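Local coordinates for protein putative dehydrogenase (Pseudarthrobacter phenanthrenivorans, PDB 6A3F) that catalyses the NAD(+)-dependent oxidation of levoglucosan to 3-dehydrolevoglucosan, working as a homotetramer of the Gfo/Idh/MocA family, at residues 151-156 against 211-216; 156-161 against 333-338; 308-313 against 353-358. One frame throughout, in Å; residues are numbered along the deposited sequence.

Contact 1. Residues 151-156 against 211-216; sequences FNYRRT and ATHVID
R154 holds D216 side-on, with NE and one terminal nitrogen each taking a different carboxylate oxygen. The NE bond to D216 OD2 is 2.9 Å long and nearly straight (175°), lies in the guanidinium plane and uses the syn lone pair. The second, from R154 NH2 to D216 OD1 at 2.8 Å, is more bent and meets the oxygen somewhat out of the carboxylate plane. R154 reaches this position with CG lodged between its backbone N and carbonyl carbon (chi1 77°) and the chain bent again at chi2 and chi3; its NH1 turns to S377 OG.

The aromatic contacts centre on H213. Y153 sets its CD2 edge over one face of the imidazole in an edge-to-face pair, with centroids 4.9 Å apart and planes at 81°. F151 comes to the same ring obliquely, its CD1 3.6 Å from H213 ND1. This cluster lies where the loop leaving the last Rossmann strand, 147-149, meets helix 206-221, and it belongs to the active site: Y153 and H213 bind levoglucosan and N152 binds NADH.

F151 also packs against the helix: D216 CB sits over one face of its ring, 3.9 Å from the centroid, a CH-pi contact, and CE1 lies 3.5 Å from T212 O. Beyond the two segments, K124, which binds both ligands, touches F151 and H213.

Contact 2. Residues 156-161 against 333-338; sequences TPAVAL and VYTGPA
T335 pushes its methyl against the first turn of helix 157-167, and this is the tight part of the contact. CG2 stands 3.5 Å from A158 N and 3.9 Å from A158 CB. The hydroxyl of the same residue, between its backbone N and carbonyl carbon at chi1 66°, faces P157, where OG1 lies 3.8 Å from CB of the proline ring.

No direct hydrogen bond joins the two segments. Instead one water bridges them: it accepts from A158 N at 2.9 Å and lies the same distance from T335 OG1. A158 N, in the first turn of the helix and so without a partner in the preceding turn, thereby gains an acceptor. The contact sets the start of the helix beside the end of strand 330-334, an outermost strand, within this chain, of the large mixed sheet in the C-terminal substrate-binding domain, just where the chain leaves the sheet.

Packing is looser further along the helix. L161 and V333 cross at about a right angle, meeting through CD2 of the leucine and CG1 of the valine at 4.0 Å; D326 of a third subunit packs on both. Past T335 the chain turns from the helix, and P337 and A338 lie at the protein surface.

Contact 3. Residues 308-313 against 353-358; sequences FNYERR and IGYGET
The two segments draw closest at R313 and I353, whose CA atoms are 7.0 Å apart. Segment 308-313 leaves strand 304-309 through an Asx turn, in which N309 OD1 accepts from E311 N, and passes through a short 3-10 stretch; segment 353-358 is extended at first and then enters helix 355-371. Near the start of this segment, G354 N donates a hydrogen bond to E357 OE1, which it meets from above the carboxylate plane.

R313 makes the direct polar link. Its NH1 donates to I353 O at 2.9 Å with an angle of 162°, the donor lying in the carbonyl plane and the acceptor in the guanidinium plane. A bend at chi3 (68°) turns the end of the chain back over the Y310 ring, so that NE rides 3.2 Å above one face, toward the rim, and NH2 makes a weak bond to Y310 O. NH2 also forms a salt bridge with D314 of the second subunit. Alongside, R313 CG touches I353 CG2 at 4.1 Å. Y310, its ring held anti to the backbone N (chi1 -175°), brings OH to 3.5 Å from Y355 CA; the hydroxyl's hydrogen-bond partner is L351 O of the second subunit.

Y355 binds NADH, and its side chain also touches M34 and N152 of the cofactor site. The contact joins the end of strand 304-309 in the mixed sheet to the start of helix 355-371, with strand 294-301 beside Y310 on the sheet side and the second subunit packing against both segments.

How the contacts relate
All three contacts are made by buried residues, but the centre of contact 1 lies about 5 Å from the centre of the chain, that of contact 3 about 13 Å and that of contact 2 about 18 Å, where its second segment runs out to the surface. Contacts 1 and 2 share T156, the residue just before helix 157-167; contacts 2 and 3 both reach the mixed sheet. Charge and aromatic rings dominate contact 1 in the active site, an arginine-to-carbonyl bond serves contact 3 at a subunit interface, and contact 2 relies on methyl packing and a water. A probable hydrogen bond from N152 ND2 to T358 OG1 ties contact 1 to contact 3, and Y153 meets Y310 edge-to-face.

Contact 1. Residues 151-156 against 211-216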
loop_
_atom_site.group_PDB
_atom_site.type_symbol
_atom_site.label_atom_id
_atom_site.label_comp_id
_atom_site.label_asym_id
_atom_site.label_seq_id
_atom_site.Cartn_x
_atom_site.Cartn_y
_atom_site.Cartn_z
ATOM N N PHE B 151 21.713 -0.097 -18.586
ATOM C CA PHE B 151 20.304 0.092 -18.173
ATOM C C PHE B 151 19.946 -1.085 -17.222
ATOM O O PHE B 151 19.182 -2.024 -17.534
ATOM C CB PHE B 151 19.379 0.218 -19.389
ATOM C CG PHE B 151 19.534 1.488 -20.181
ATOM C CD1 PHE B 151 19.450 2.727 -19.559
ATOM C CD2 PHE B 151 19.814 1.441 -21.543
ATOM C CE1 PHE B 151 19.591 3.898 -20.285
ATOM C CE2 PHE B 151 19.966 2.616 -22.268
ATOM C CZ PHE B 151 19.880 3.835 -21.630
ATOM N N ASN B 152 20.555 -1.047 -16.054
ATOM C CA ASN B 152 20.583 -2.166 -15.132
ATOM C C ASN B 152 19.171 -2.454 -14.577
ATOM O O ASN B 152 18.892 -3.611 -14.177
ATOM C CB ASN B 152 21.581 -1.920 -14.015
ATOM C CG ASN B 152 21.190 -0.730 -13.183
ATOM O OD1 ASN B 152 21.239 0.381 -13.705
ATOM N ND2 ASN B 152 20.705 -0.973 -11.957
ATOM N N TYR B 153 18.293 -1.440 -14.537
ATOM C CA TYR B 153 17.019 -1.598 -13.894
ATOM C C TYR B 153 16.118 -2.533 -14.688
ATOM O O TYR B 153 15.205 -3.121 -14.097
ATOM C CB TYR B 153 16.310 -0.270 -13.661
ATOM C CG TYR B 153 16.955 0.608 -12.629
ATOM C CD1 TYR B 153 17.018 0.228 -11.297
ATOM C CD2 TYR B 153 17.563 1.805 -13.011
ATOM C CE1 TYR B 153 17.603 1.048 -10.355
ATOM C CE2 TYR B 153 18.173 2.624 -12.074
ATOM C CZ TYR B 153 18.154 2.259 -10.735
ATOM O OH TYR B 153 18.724 3.058 -9.775
ATOM N N ARG B 154 16.382 -2.762 -15.973
ATOM C CA ARG B 154 15.539 -3.731 -16.684
ATOM C C ARG B 154 15.826 -5.172 -16.222
ATOM O O ARG B 154 15.023 -6.057 -16.564
ATOM C CB ARG B 154 15.672 -3.562 -18.197
ATOM C CG ARG B 154 16.949 -4.143 -18.779
ATOM C CD ARG B 154 16.825 -4.798 -20.154
ATOM N NE ARG B 154 16.656 -3.840 -21.254
ATOM C CZ ARG B 154 16.728 -4.162 -22.551
ATOM N NH1 ARG B 154 16.974 -5.411 -22.904
ATOM N NH2 ARG B 154 16.516 -3.254 -23.487
ATOM N N ARG B 155 16.915 -5.422 -15.486
ATOM C CA ARG B 155 17.249 -6.713 -14.979
ATOM C C ARG B 155 16.790 -6.845 -13.508
ATOM O O ARG B 155 17.179 -7.786 -12.832
ATOM C CB ARG B 155 18.744 -7.014 -15.162
ATOM C CG ARG B 155 19.056 -7.485 -16.584
ATOM C CD ARG B 155 20.517 -7.607 -16.931
ATOM N NE ARG B 155 20.671 -8.433 -18.127
ATOM C CZ ARG B 155 20.545 -8.036 -19.390
ATOM N NH1 ARG B 155 20.275 -6.777 -19.694
ATOM N NH2 ARG B 155 20.714 -8.936 -20.357
ATOM N N THR B 156 15.983 -5.917 -12.993
ATOM C CA THR B 156 15.189 -6.195 -11.805
ATOM C C THR B 156 14.293 -7.409 -12.117
ATOM O O THR B 156 13.577 -7.385 -13.115
ATOM C CB THR B 156 14.306 -5.013 -11.393
ATOM O OG1 THR B 156 15.023 -3.769 -11.283
ATOM C CG2 THR B 156 13.582 -5.255 -10.082
ATOM N N ALA B 211 15.259 9.692 -17.419
ATOM C CA ALA B 211 14.246 9.228 -18.376
ATOM C C ALA B 211 14.765 8.097 -19.260
ATOM O O ALA B 211 13.972 7.256 -19.690
ATOM C CB ALA B 211 13.742 10.386 -19.194
ATOM N N THR B 212 16.072 8.062 -19.576
ATOM C CA THR B 212 16.615 7.002 -20.431
ATOM C C THR B 212 16.360 5.620 -19.808
ATOM O O THR B 212 16.162 4.657 -20.548
ATOM C CB THR B 212 18.099 7.232 -20.720
ATOM O OG1 THR B 212 18.721 7.372 -19.446
ATOM C CG2 THR B 212 18.368 8.476 -21.564
ATOM N N HIS B 213 16.394 5.513 -18.471
ATOM C CA HIS B 213 16.083 4.217 -17.812
ATOM C C HIS B 213 14.653 3.772 -18.161
ATOM O O HIS B 213 14.370 2.581 -18.456
ATOM C CB HIS B 213 16.278 4.328 -16.293
ATOM C CG HIS B 213 17.689 4.373 -15.834
ATOM N ND1 HIS B 213 18.547 3.370 -16.092
ATOM C CD2 HIS B 213 18.360 5.281 -15.061
ATOM C CE1 HIS B 213 19.722 3.661 -15.534
ATOM N NE2 HIS B 213 19.636 4.832 -14.893
ATOM N N VAL B 214 13.733 4.725 -18.132
ATOM C CA VAL B 214 12.325 4.461 -18.420
ATOM C C VAL B 214 12.141 4.169 -19.907
ATOM O O VAL B 214 11.350 3.290 -20.268
ATOM C CB VAL B 214 11.405 5.603 -17.958
ATOM C CG1 VAL B 214 9.926 5.302 -18.242
ATOM C CG2 VAL B 214 11.621 5.846 -16.472
ATOM N N ILE B 215 12.822 4.927 -20.766
ATOM C CA ILE B 215 12.750 4.694 -22.220
ATOM C C ILE B 215 13.249 3.292 -22.562
ATOM O O ILE B 215 12.586 2.591 -23.348
ATOM C CB ILE B 215 13.521 5.803 -22.984
ATOM C CG1 ILE B 215 12.796 7.139 -22.804
ATOM C CG2 ILE B 215 13.714 5.464 -24.437
ATOM C CD1 ILE B 215 13.639 8.313 -23.195
ATOM N N ASP B 216 14.326 2.835 -21.905
ATOM C CA ASP B 216 14.834 1.485 -22.113
ATOM C C ASP B 216 13.763 0.463 -21.744
ATOM O O ASP B 216 13.494 -0.513 -22.521
ATOM C CB ASP B 216 16.141 1.181 -21.356
ATOM C CG ASP B 216 16.552 -0.277 -21.508
ATOM O OD1 ASP B 216 17.031 -0.675 -22.610
ATOM O OD2 ASP B 216 16.300 -1.076 -20.564
#

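Contact 2. Residues 156-161 against 333-338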
loop_
_atom_site.group_PDB
_atom_site.type_symbol
_atom_site.label_atom_id
_atom_site.label_comp_id
_atom_site.label_asym_id
_atom_site.label_seq_id
_atom_site.Cartn_x
_atom_site.Cartn_y
_atom_site.Cartn_z
ATOM N N THR B 156 15.983 -5.917 -12.993
ATOM C CA THR B 156 15.189 -6.195 -11.805
ATOM C C THR B 156 14.293 -7.409 -12.117
ATOM O O THR B 156 13.577 -7.385 -13.115
ATOM C CB THR B 156 14.306 -5.013 -11.393
ATOM O OG1 THR B 156 15.023 -3.769 -11.283
ATOM C CG2 THR B 156 13.582 -5.255 -10.082
ATOM N N PRO B 157 14.326 -8.439 -11.258
ATOM C CA PRO B 157 13.587 -9.623 -11.632
ATOM C C PRO B 157 12.123 -9.313 -11.960
ATOM O O PRO B 157 11.595 -9.894 -12.896
ATOM C CB PRO B 157 13.782 -10.579 -10.463
ATOM C CG PRO B 157 15.160 -10.227 -10.006
ATOM C CD PRO B 157 15.210 -8.719 -10.146
ATOM N N ALA B 158 11.465 -8.436 -11.205
ATOM C CA ALA B 158 10.081 -8.052 -11.449
ATOM C C ALA B 158 9.858 -7.516 -12.873
ATOM O O ALA B 158 8.811 -7.712 -13.453
ATOM C CB ALA B 158 9.682 -7.031 -10.426
ATOM N N VAL B 159 10.828 -6.774 -13.396
ATOM C CA VAL B 159 10.735 -6.207 -14.722
ATOM C C VAL B 159 10.888 -7.309 -15.794
ATOM O O VAL B 159 10.104 -7.347 -16.769
ATOM C CB VAL B 159 11.767 -5.077 -14.902
ATOM C CG1 VAL B 159 11.722 -4.523 -16.340
ATOM C CG2 VAL B 159 11.538 -3.997 -13.849
ATOM N N ALA B 160 11.823 -8.223 -15.587
ATOM C CA ALA B 160 11.952 -9.410 -16.468
ATOM C C ALA B 160 10.699 -10.285 -16.365
ATOM O O ALA B 160 10.329 -10.909 -17.338
ATOM C CB ALA B 160 13.168 -10.196 -16.100
ATOM N N LEU B 161 10.076 -10.359 -15.195
ATOM C CA LEU B 161 8.790 -11.065 -15.030
ATOM C C LEU B 161 7.691 -10.406 -15.874
ATOM O O LEU B 161 6.847 -11.083 -16.483
ATOM C CB LEU B 161 8.409 -11.052 -13.544
ATOM C CG LEU B 161 7.077 -11.738 -13.221
ATOM C CD1 LEU B 161 7.126 -13.204 -13.644
ATOM C CD2 LEU B 161 6.788 -11.662 -11.726
ATOM N N VAL B 333 2.823 -9.837 -6.735
ATOM C CA VAL B 333 3.663 -10.982 -6.913
ATOM C C VAL B 333 5.078 -10.619 -6.468
ATOM O O VAL B 333 5.674 -9.657 -7.025
ATOM C CB VAL B 333 3.667 -11.475 -8.382
ATOM C CG1 VAL B 333 4.592 -12.686 -8.541
ATOM C CG2 VAL B 333 2.274 -11.777 -8.868
ATOM N N TYR B 334 5.603 -11.369 -5.464
ATOM C CA TYR B 334 6.976 -11.243 -4.975
ATOM C C TYR B 334 7.922 -12.161 -5.771
ATOM O O TYR B 334 7.682 -13.374 -5.896
ATOM C CB TYR B 334 7.052 -11.500 -3.467
ATOM C CG TYR B 334 6.537 -10.324 -2.675
ATOM C CD1 TYR B 334 5.195 -10.205 -2.370
ATOM C CD2 TYR B 334 7.402 -9.308 -2.272
ATOM C CE1 TYR B 334 4.710 -9.097 -1.691
ATOM C CE2 TYR B 334 6.932 -8.187 -1.621
ATOM C CZ TYR B 334 5.591 -8.080 -1.314
ATOM O OH TYR B 334 5.155 -6.950 -0.673
ATOM N N THR B 335 9.015 -11.609 -6.274
ATOM C CA THR B 335 9.916 -12.386 -7.127
ATOM C C THR B 335 10.816 -13.312 -6.316
ATOM O O THR B 335 11.303 -13.000 -5.234
ATOM C CB THR B 335 10.758 -11.524 -8.078
ATOM O OG1 THR B 335 11.677 -10.707 -7.362
ATOM C CG2 THR B 335 9.881 -10.652 -8.935
ATOM N N GLY B 336 10.994 -14.509 -6.867
ATOM C CA GLY B 336 11.787 -15.524 -6.214
ATOM C C GLY B 336 12.231 -16.607 -7.187
ATOM O O GLY B 336 12.377 -16.361 -8.390
ATOM N N PRO B 337 12.404 -17.824 -6.670
ATOM C CA PRO B 337 12.877 -18.963 -7.503
ATOM C C PRO B 337 11.991 -19.218 -8.736
ATOM O O PRO B 337 12.517 -19.662 -9.787
ATOM C CB PRO B 337 12.894 -20.117 -6.485
ATOM C CG PRO B 337 13.256 -19.441 -5.168
ATOM C CD PRO B 337 12.436 -18.174 -5.239
ATOM N N ALA B 338 10.710 -18.913 -8.681
ATOM C CA ALA B 338 9.808 -19.265 -9.808
ATOM C C ALA B 338 9.940 -18.254 -10.967
ATOM O O ALA B 338 9.383 -18.482 -12.058
ATOM C CB ALA B 338 8.397 -19.371 -9.341
HETATM O O HOH W 1 12.281 -8.122 -8.436
#

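Contact 3. Residues 308-313 against 353-358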
loop_
_atom_site.group_PDB
_atom_site.type_symbol
_atom_site.label_atom_id
_atom_site.label_comp_id
_atom_site.label_asym_id
_atom_site.label_seq_id
_atom_site.Cartn_x
_atom_site.Cartn_y
_atom_site.Cartn_z
ATOM N N PHE B 308 4.497 -1.553 -11.890
ATOM C CA PHE B 308 5.762 -1.787 -11.219
ATOM C C PHE B 308 6.194 -0.481 -10.551
ATOM O O PHE B 308 5.924 0.594 -11.086
ATOM C CB PHE B 308 6.868 -2.196 -12.202
ATOM C CG PHE B 308 8.263 -2.268 -11.629
ATOM C CD1 PHE B 308 8.615 -3.269 -10.730
ATOM C CD2 PHE B 308 9.242 -1.370 -12.018
ATOM C CE1 PHE B 308 9.883 -3.325 -10.185
ATOM C CE2 PHE B 308 10.525 -1.466 -11.498
ATOM C CZ PHE B 308 10.852 -2.445 -10.604
ATOM N N ASN B 309 6.859 -0.620 -9.409
ATOM C CA ASN B 309 7.418 0.480 -8.594
ATOM C C ASN B 309 8.762 0.011 -8.017
ATOM O O ASN B 309 8.812 -0.844 -7.121
ATOM C CB ASN B 309 6.460 0.923 -7.495
ATOM C CG ASN B 309 7.068 1.814 -6.428
ATOM O OD1 ASN B 309 8.121 2.419 -6.663
ATOM N ND2 ASN B 309 6.350 2.019 -5.310
ATOM N N TYR B 310 9.861 0.559 -8.542
ATOM C CA TYR B 310 11.192 0.183 -8.117
ATOM C C TYR B 310 11.437 0.490 -6.620
ATOM O O TYR B 310 12.263 -0.163 -5.990
ATOM C CB TYR B 310 12.300 0.839 -8.961
ATOM C CG TYR B 310 13.654 0.336 -8.562
ATOM C CD1 TYR B 310 14.171 -0.824 -9.112
ATOM C CD2 TYR B 310 14.414 0.993 -7.608
ATOM C CE1 TYR B 310 15.388 -1.341 -8.706
ATOM C CE2 TYR B 310 15.591 0.452 -7.126
ATOM C CZ TYR B 310 16.099 -0.695 -7.708
ATOM O OH TYR B 310 17.282 -1.188 -7.298
ATOM N N GLU B 311 10.766 1.455 -6.024
ATOM C CA GLU B 311 10.941 1.664 -4.567
ATOM C C GLU B 311 10.477 0.418 -3.778
ATOM O O GLU B 311 10.865 0.251 -2.583
ATOM C CB GLU B 311 10.202 2.901 -4.090
ATOM C CG GLU B 311 10.789 4.177 -4.700
ATOM C CD GLU B 311 10.356 5.507 -4.089
ATOM O OE1 GLU B 311 9.219 5.585 -3.613
ATOM O OE2 GLU B 311 11.211 6.469 -4.055
ATOM N N ARG B 312 9.620 -0.399 -4.413
ATOM C CA ARG B 312 9.191 -1.713 -3.910
ATOM C C ARG B 312 9.535 -2.801 -4.956
ATOM O O ARG B 312 8.653 -3.546 -5.475
ATOM C CB ARG B 312 7.702 -1.644 -3.620
ATOM C CG ARG B 312 7.315 -0.827 -2.400
ATOM C CD ARG B 312 5.819 -0.663 -2.274
ATOM N NE ARG B 312 5.567 0.134 -1.070
ATOM C CZ ARG B 312 4.374 0.585 -0.728
ATOM N NH1 ARG B 312 3.391 0.521 -1.615
ATOM N NH2 ARG B 312 4.155 1.120 0.468
ATOM N N ARG B 313 10.806 -2.893 -5.258
ATOM C CA ARG B 313 11.257 -3.623 -6.463
ATOM C C ARG B 313 11.023 -5.146 -6.386
ATOM O O ARG B 313 11.011 -5.777 -7.443
ATOM C CB ARG B 313 12.749 -3.402 -6.732
ATOM C CG ARG B 313 13.709 -4.039 -5.746
ATOM C CD ARG B 313 15.021 -3.307 -5.664
ATOM N NE ARG B 313 14.781 -2.013 -5.054
ATOM C CZ ARG B 313 14.449 -1.862 -3.770
ATOM N NH1 ARG B 313 14.800 -2.792 -2.888
ATOM N NH2 ARG B 313 13.853 -0.734 -3.382
ATOM N N ILE B 353 15.666 -8.153 -2.780
ATOM C CA ILE B 353 16.438 -7.664 -3.932
ATOM C C ILE B 353 16.760 -6.179 -3.667
ATOM O O ILE B 353 15.874 -5.408 -3.406
ATOM C CB ILE B 353 15.616 -7.824 -5.222
ATOM C CG1 ILE B 353 15.223 -9.282 -5.522
ATOM C CG2 ILE B 353 16.315 -7.166 -6.399
ATOM C CD1 ILE B 353 16.390 -10.216 -5.733
ATOM N N GLY B 354 18.035 -5.822 -3.748
ATOM C CA GLY B 354 18.497 -4.435 -3.811
ATOM C C GLY B 354 19.175 -4.107 -5.143
ATOM O O GLY B 354 19.099 -4.830 -6.164
ATOM N N TYR B 355 19.830 -2.964 -5.161
ATOM C CA TYR B 355 20.425 -2.452 -6.374
ATOM C C TYR B 355 21.496 -3.419 -6.886
ATOM O O TYR B 355 21.649 -3.575 -8.060
ATOM C CB TYR B 355 21.084 -1.102 -6.083
ATOM C CG TYR B 355 21.685 -0.405 -7.286
ATOM C CD1 TYR B 355 20.899 0.365 -8.137
ATOM C CD2 TYR B 355 23.031 -0.540 -7.588
ATOM C CE1 TYR B 355 21.446 0.944 -9.269
ATOM C CE2 TYR B 355 23.593 0.059 -8.706
ATOM C CZ TYR B 355 22.802 0.821 -9.544
ATOM O OH TYR B 355 23.391 1.461 -10.607
ATOM N N GLY B 356 22.258 -3.986 -5.965
ATOM C CA GLY B 356 23.386 -4.828 -6.283
ATOM C C GLY B 356 22.987 -6.012 -7.142
ATOM O O GLY B 356 23.707 -6.348 -8.098
ATOM N N GLU B 357 21.846 -6.641 -6.824
ATOM C CA GLU B 357 21.421 -7.835 -7.598
ATOM C C GLU B 357 21.207 -7.470 -9.076
ATOM O O GLU B 357 21.500 -8.306 -9.931
ATOM C CB GLU B 357 20.167 -8.486 -6.995
ATOM C CG GLU B 357 20.478 -9.226 -5.708
ATOM C CD GLU B 357 20.364 -8.414 -4.417
ATOM O OE1 GLU B 357 20.445 -7.170 -4.462
ATOM O OE2 GLU B 357 20.150 -9.016 -3.358
ATOM N N THR B 358 20.749 -6.259 -9.377
ATOM C CA THR B 358 20.557 -5.872 -10.775
ATOM C C THR B 358 21.914 -5.840 -11.486
ATOM O O THR B 358 22.061 -6.304 -12.619
ATOM C CB THR B 358 19.818 -4.539 -10.928
ATOM O OG1 THR B 358 20.650 -3.417 -10.587
ATOM C CG2 THR B 358 18.536 -4.551 -10.128
#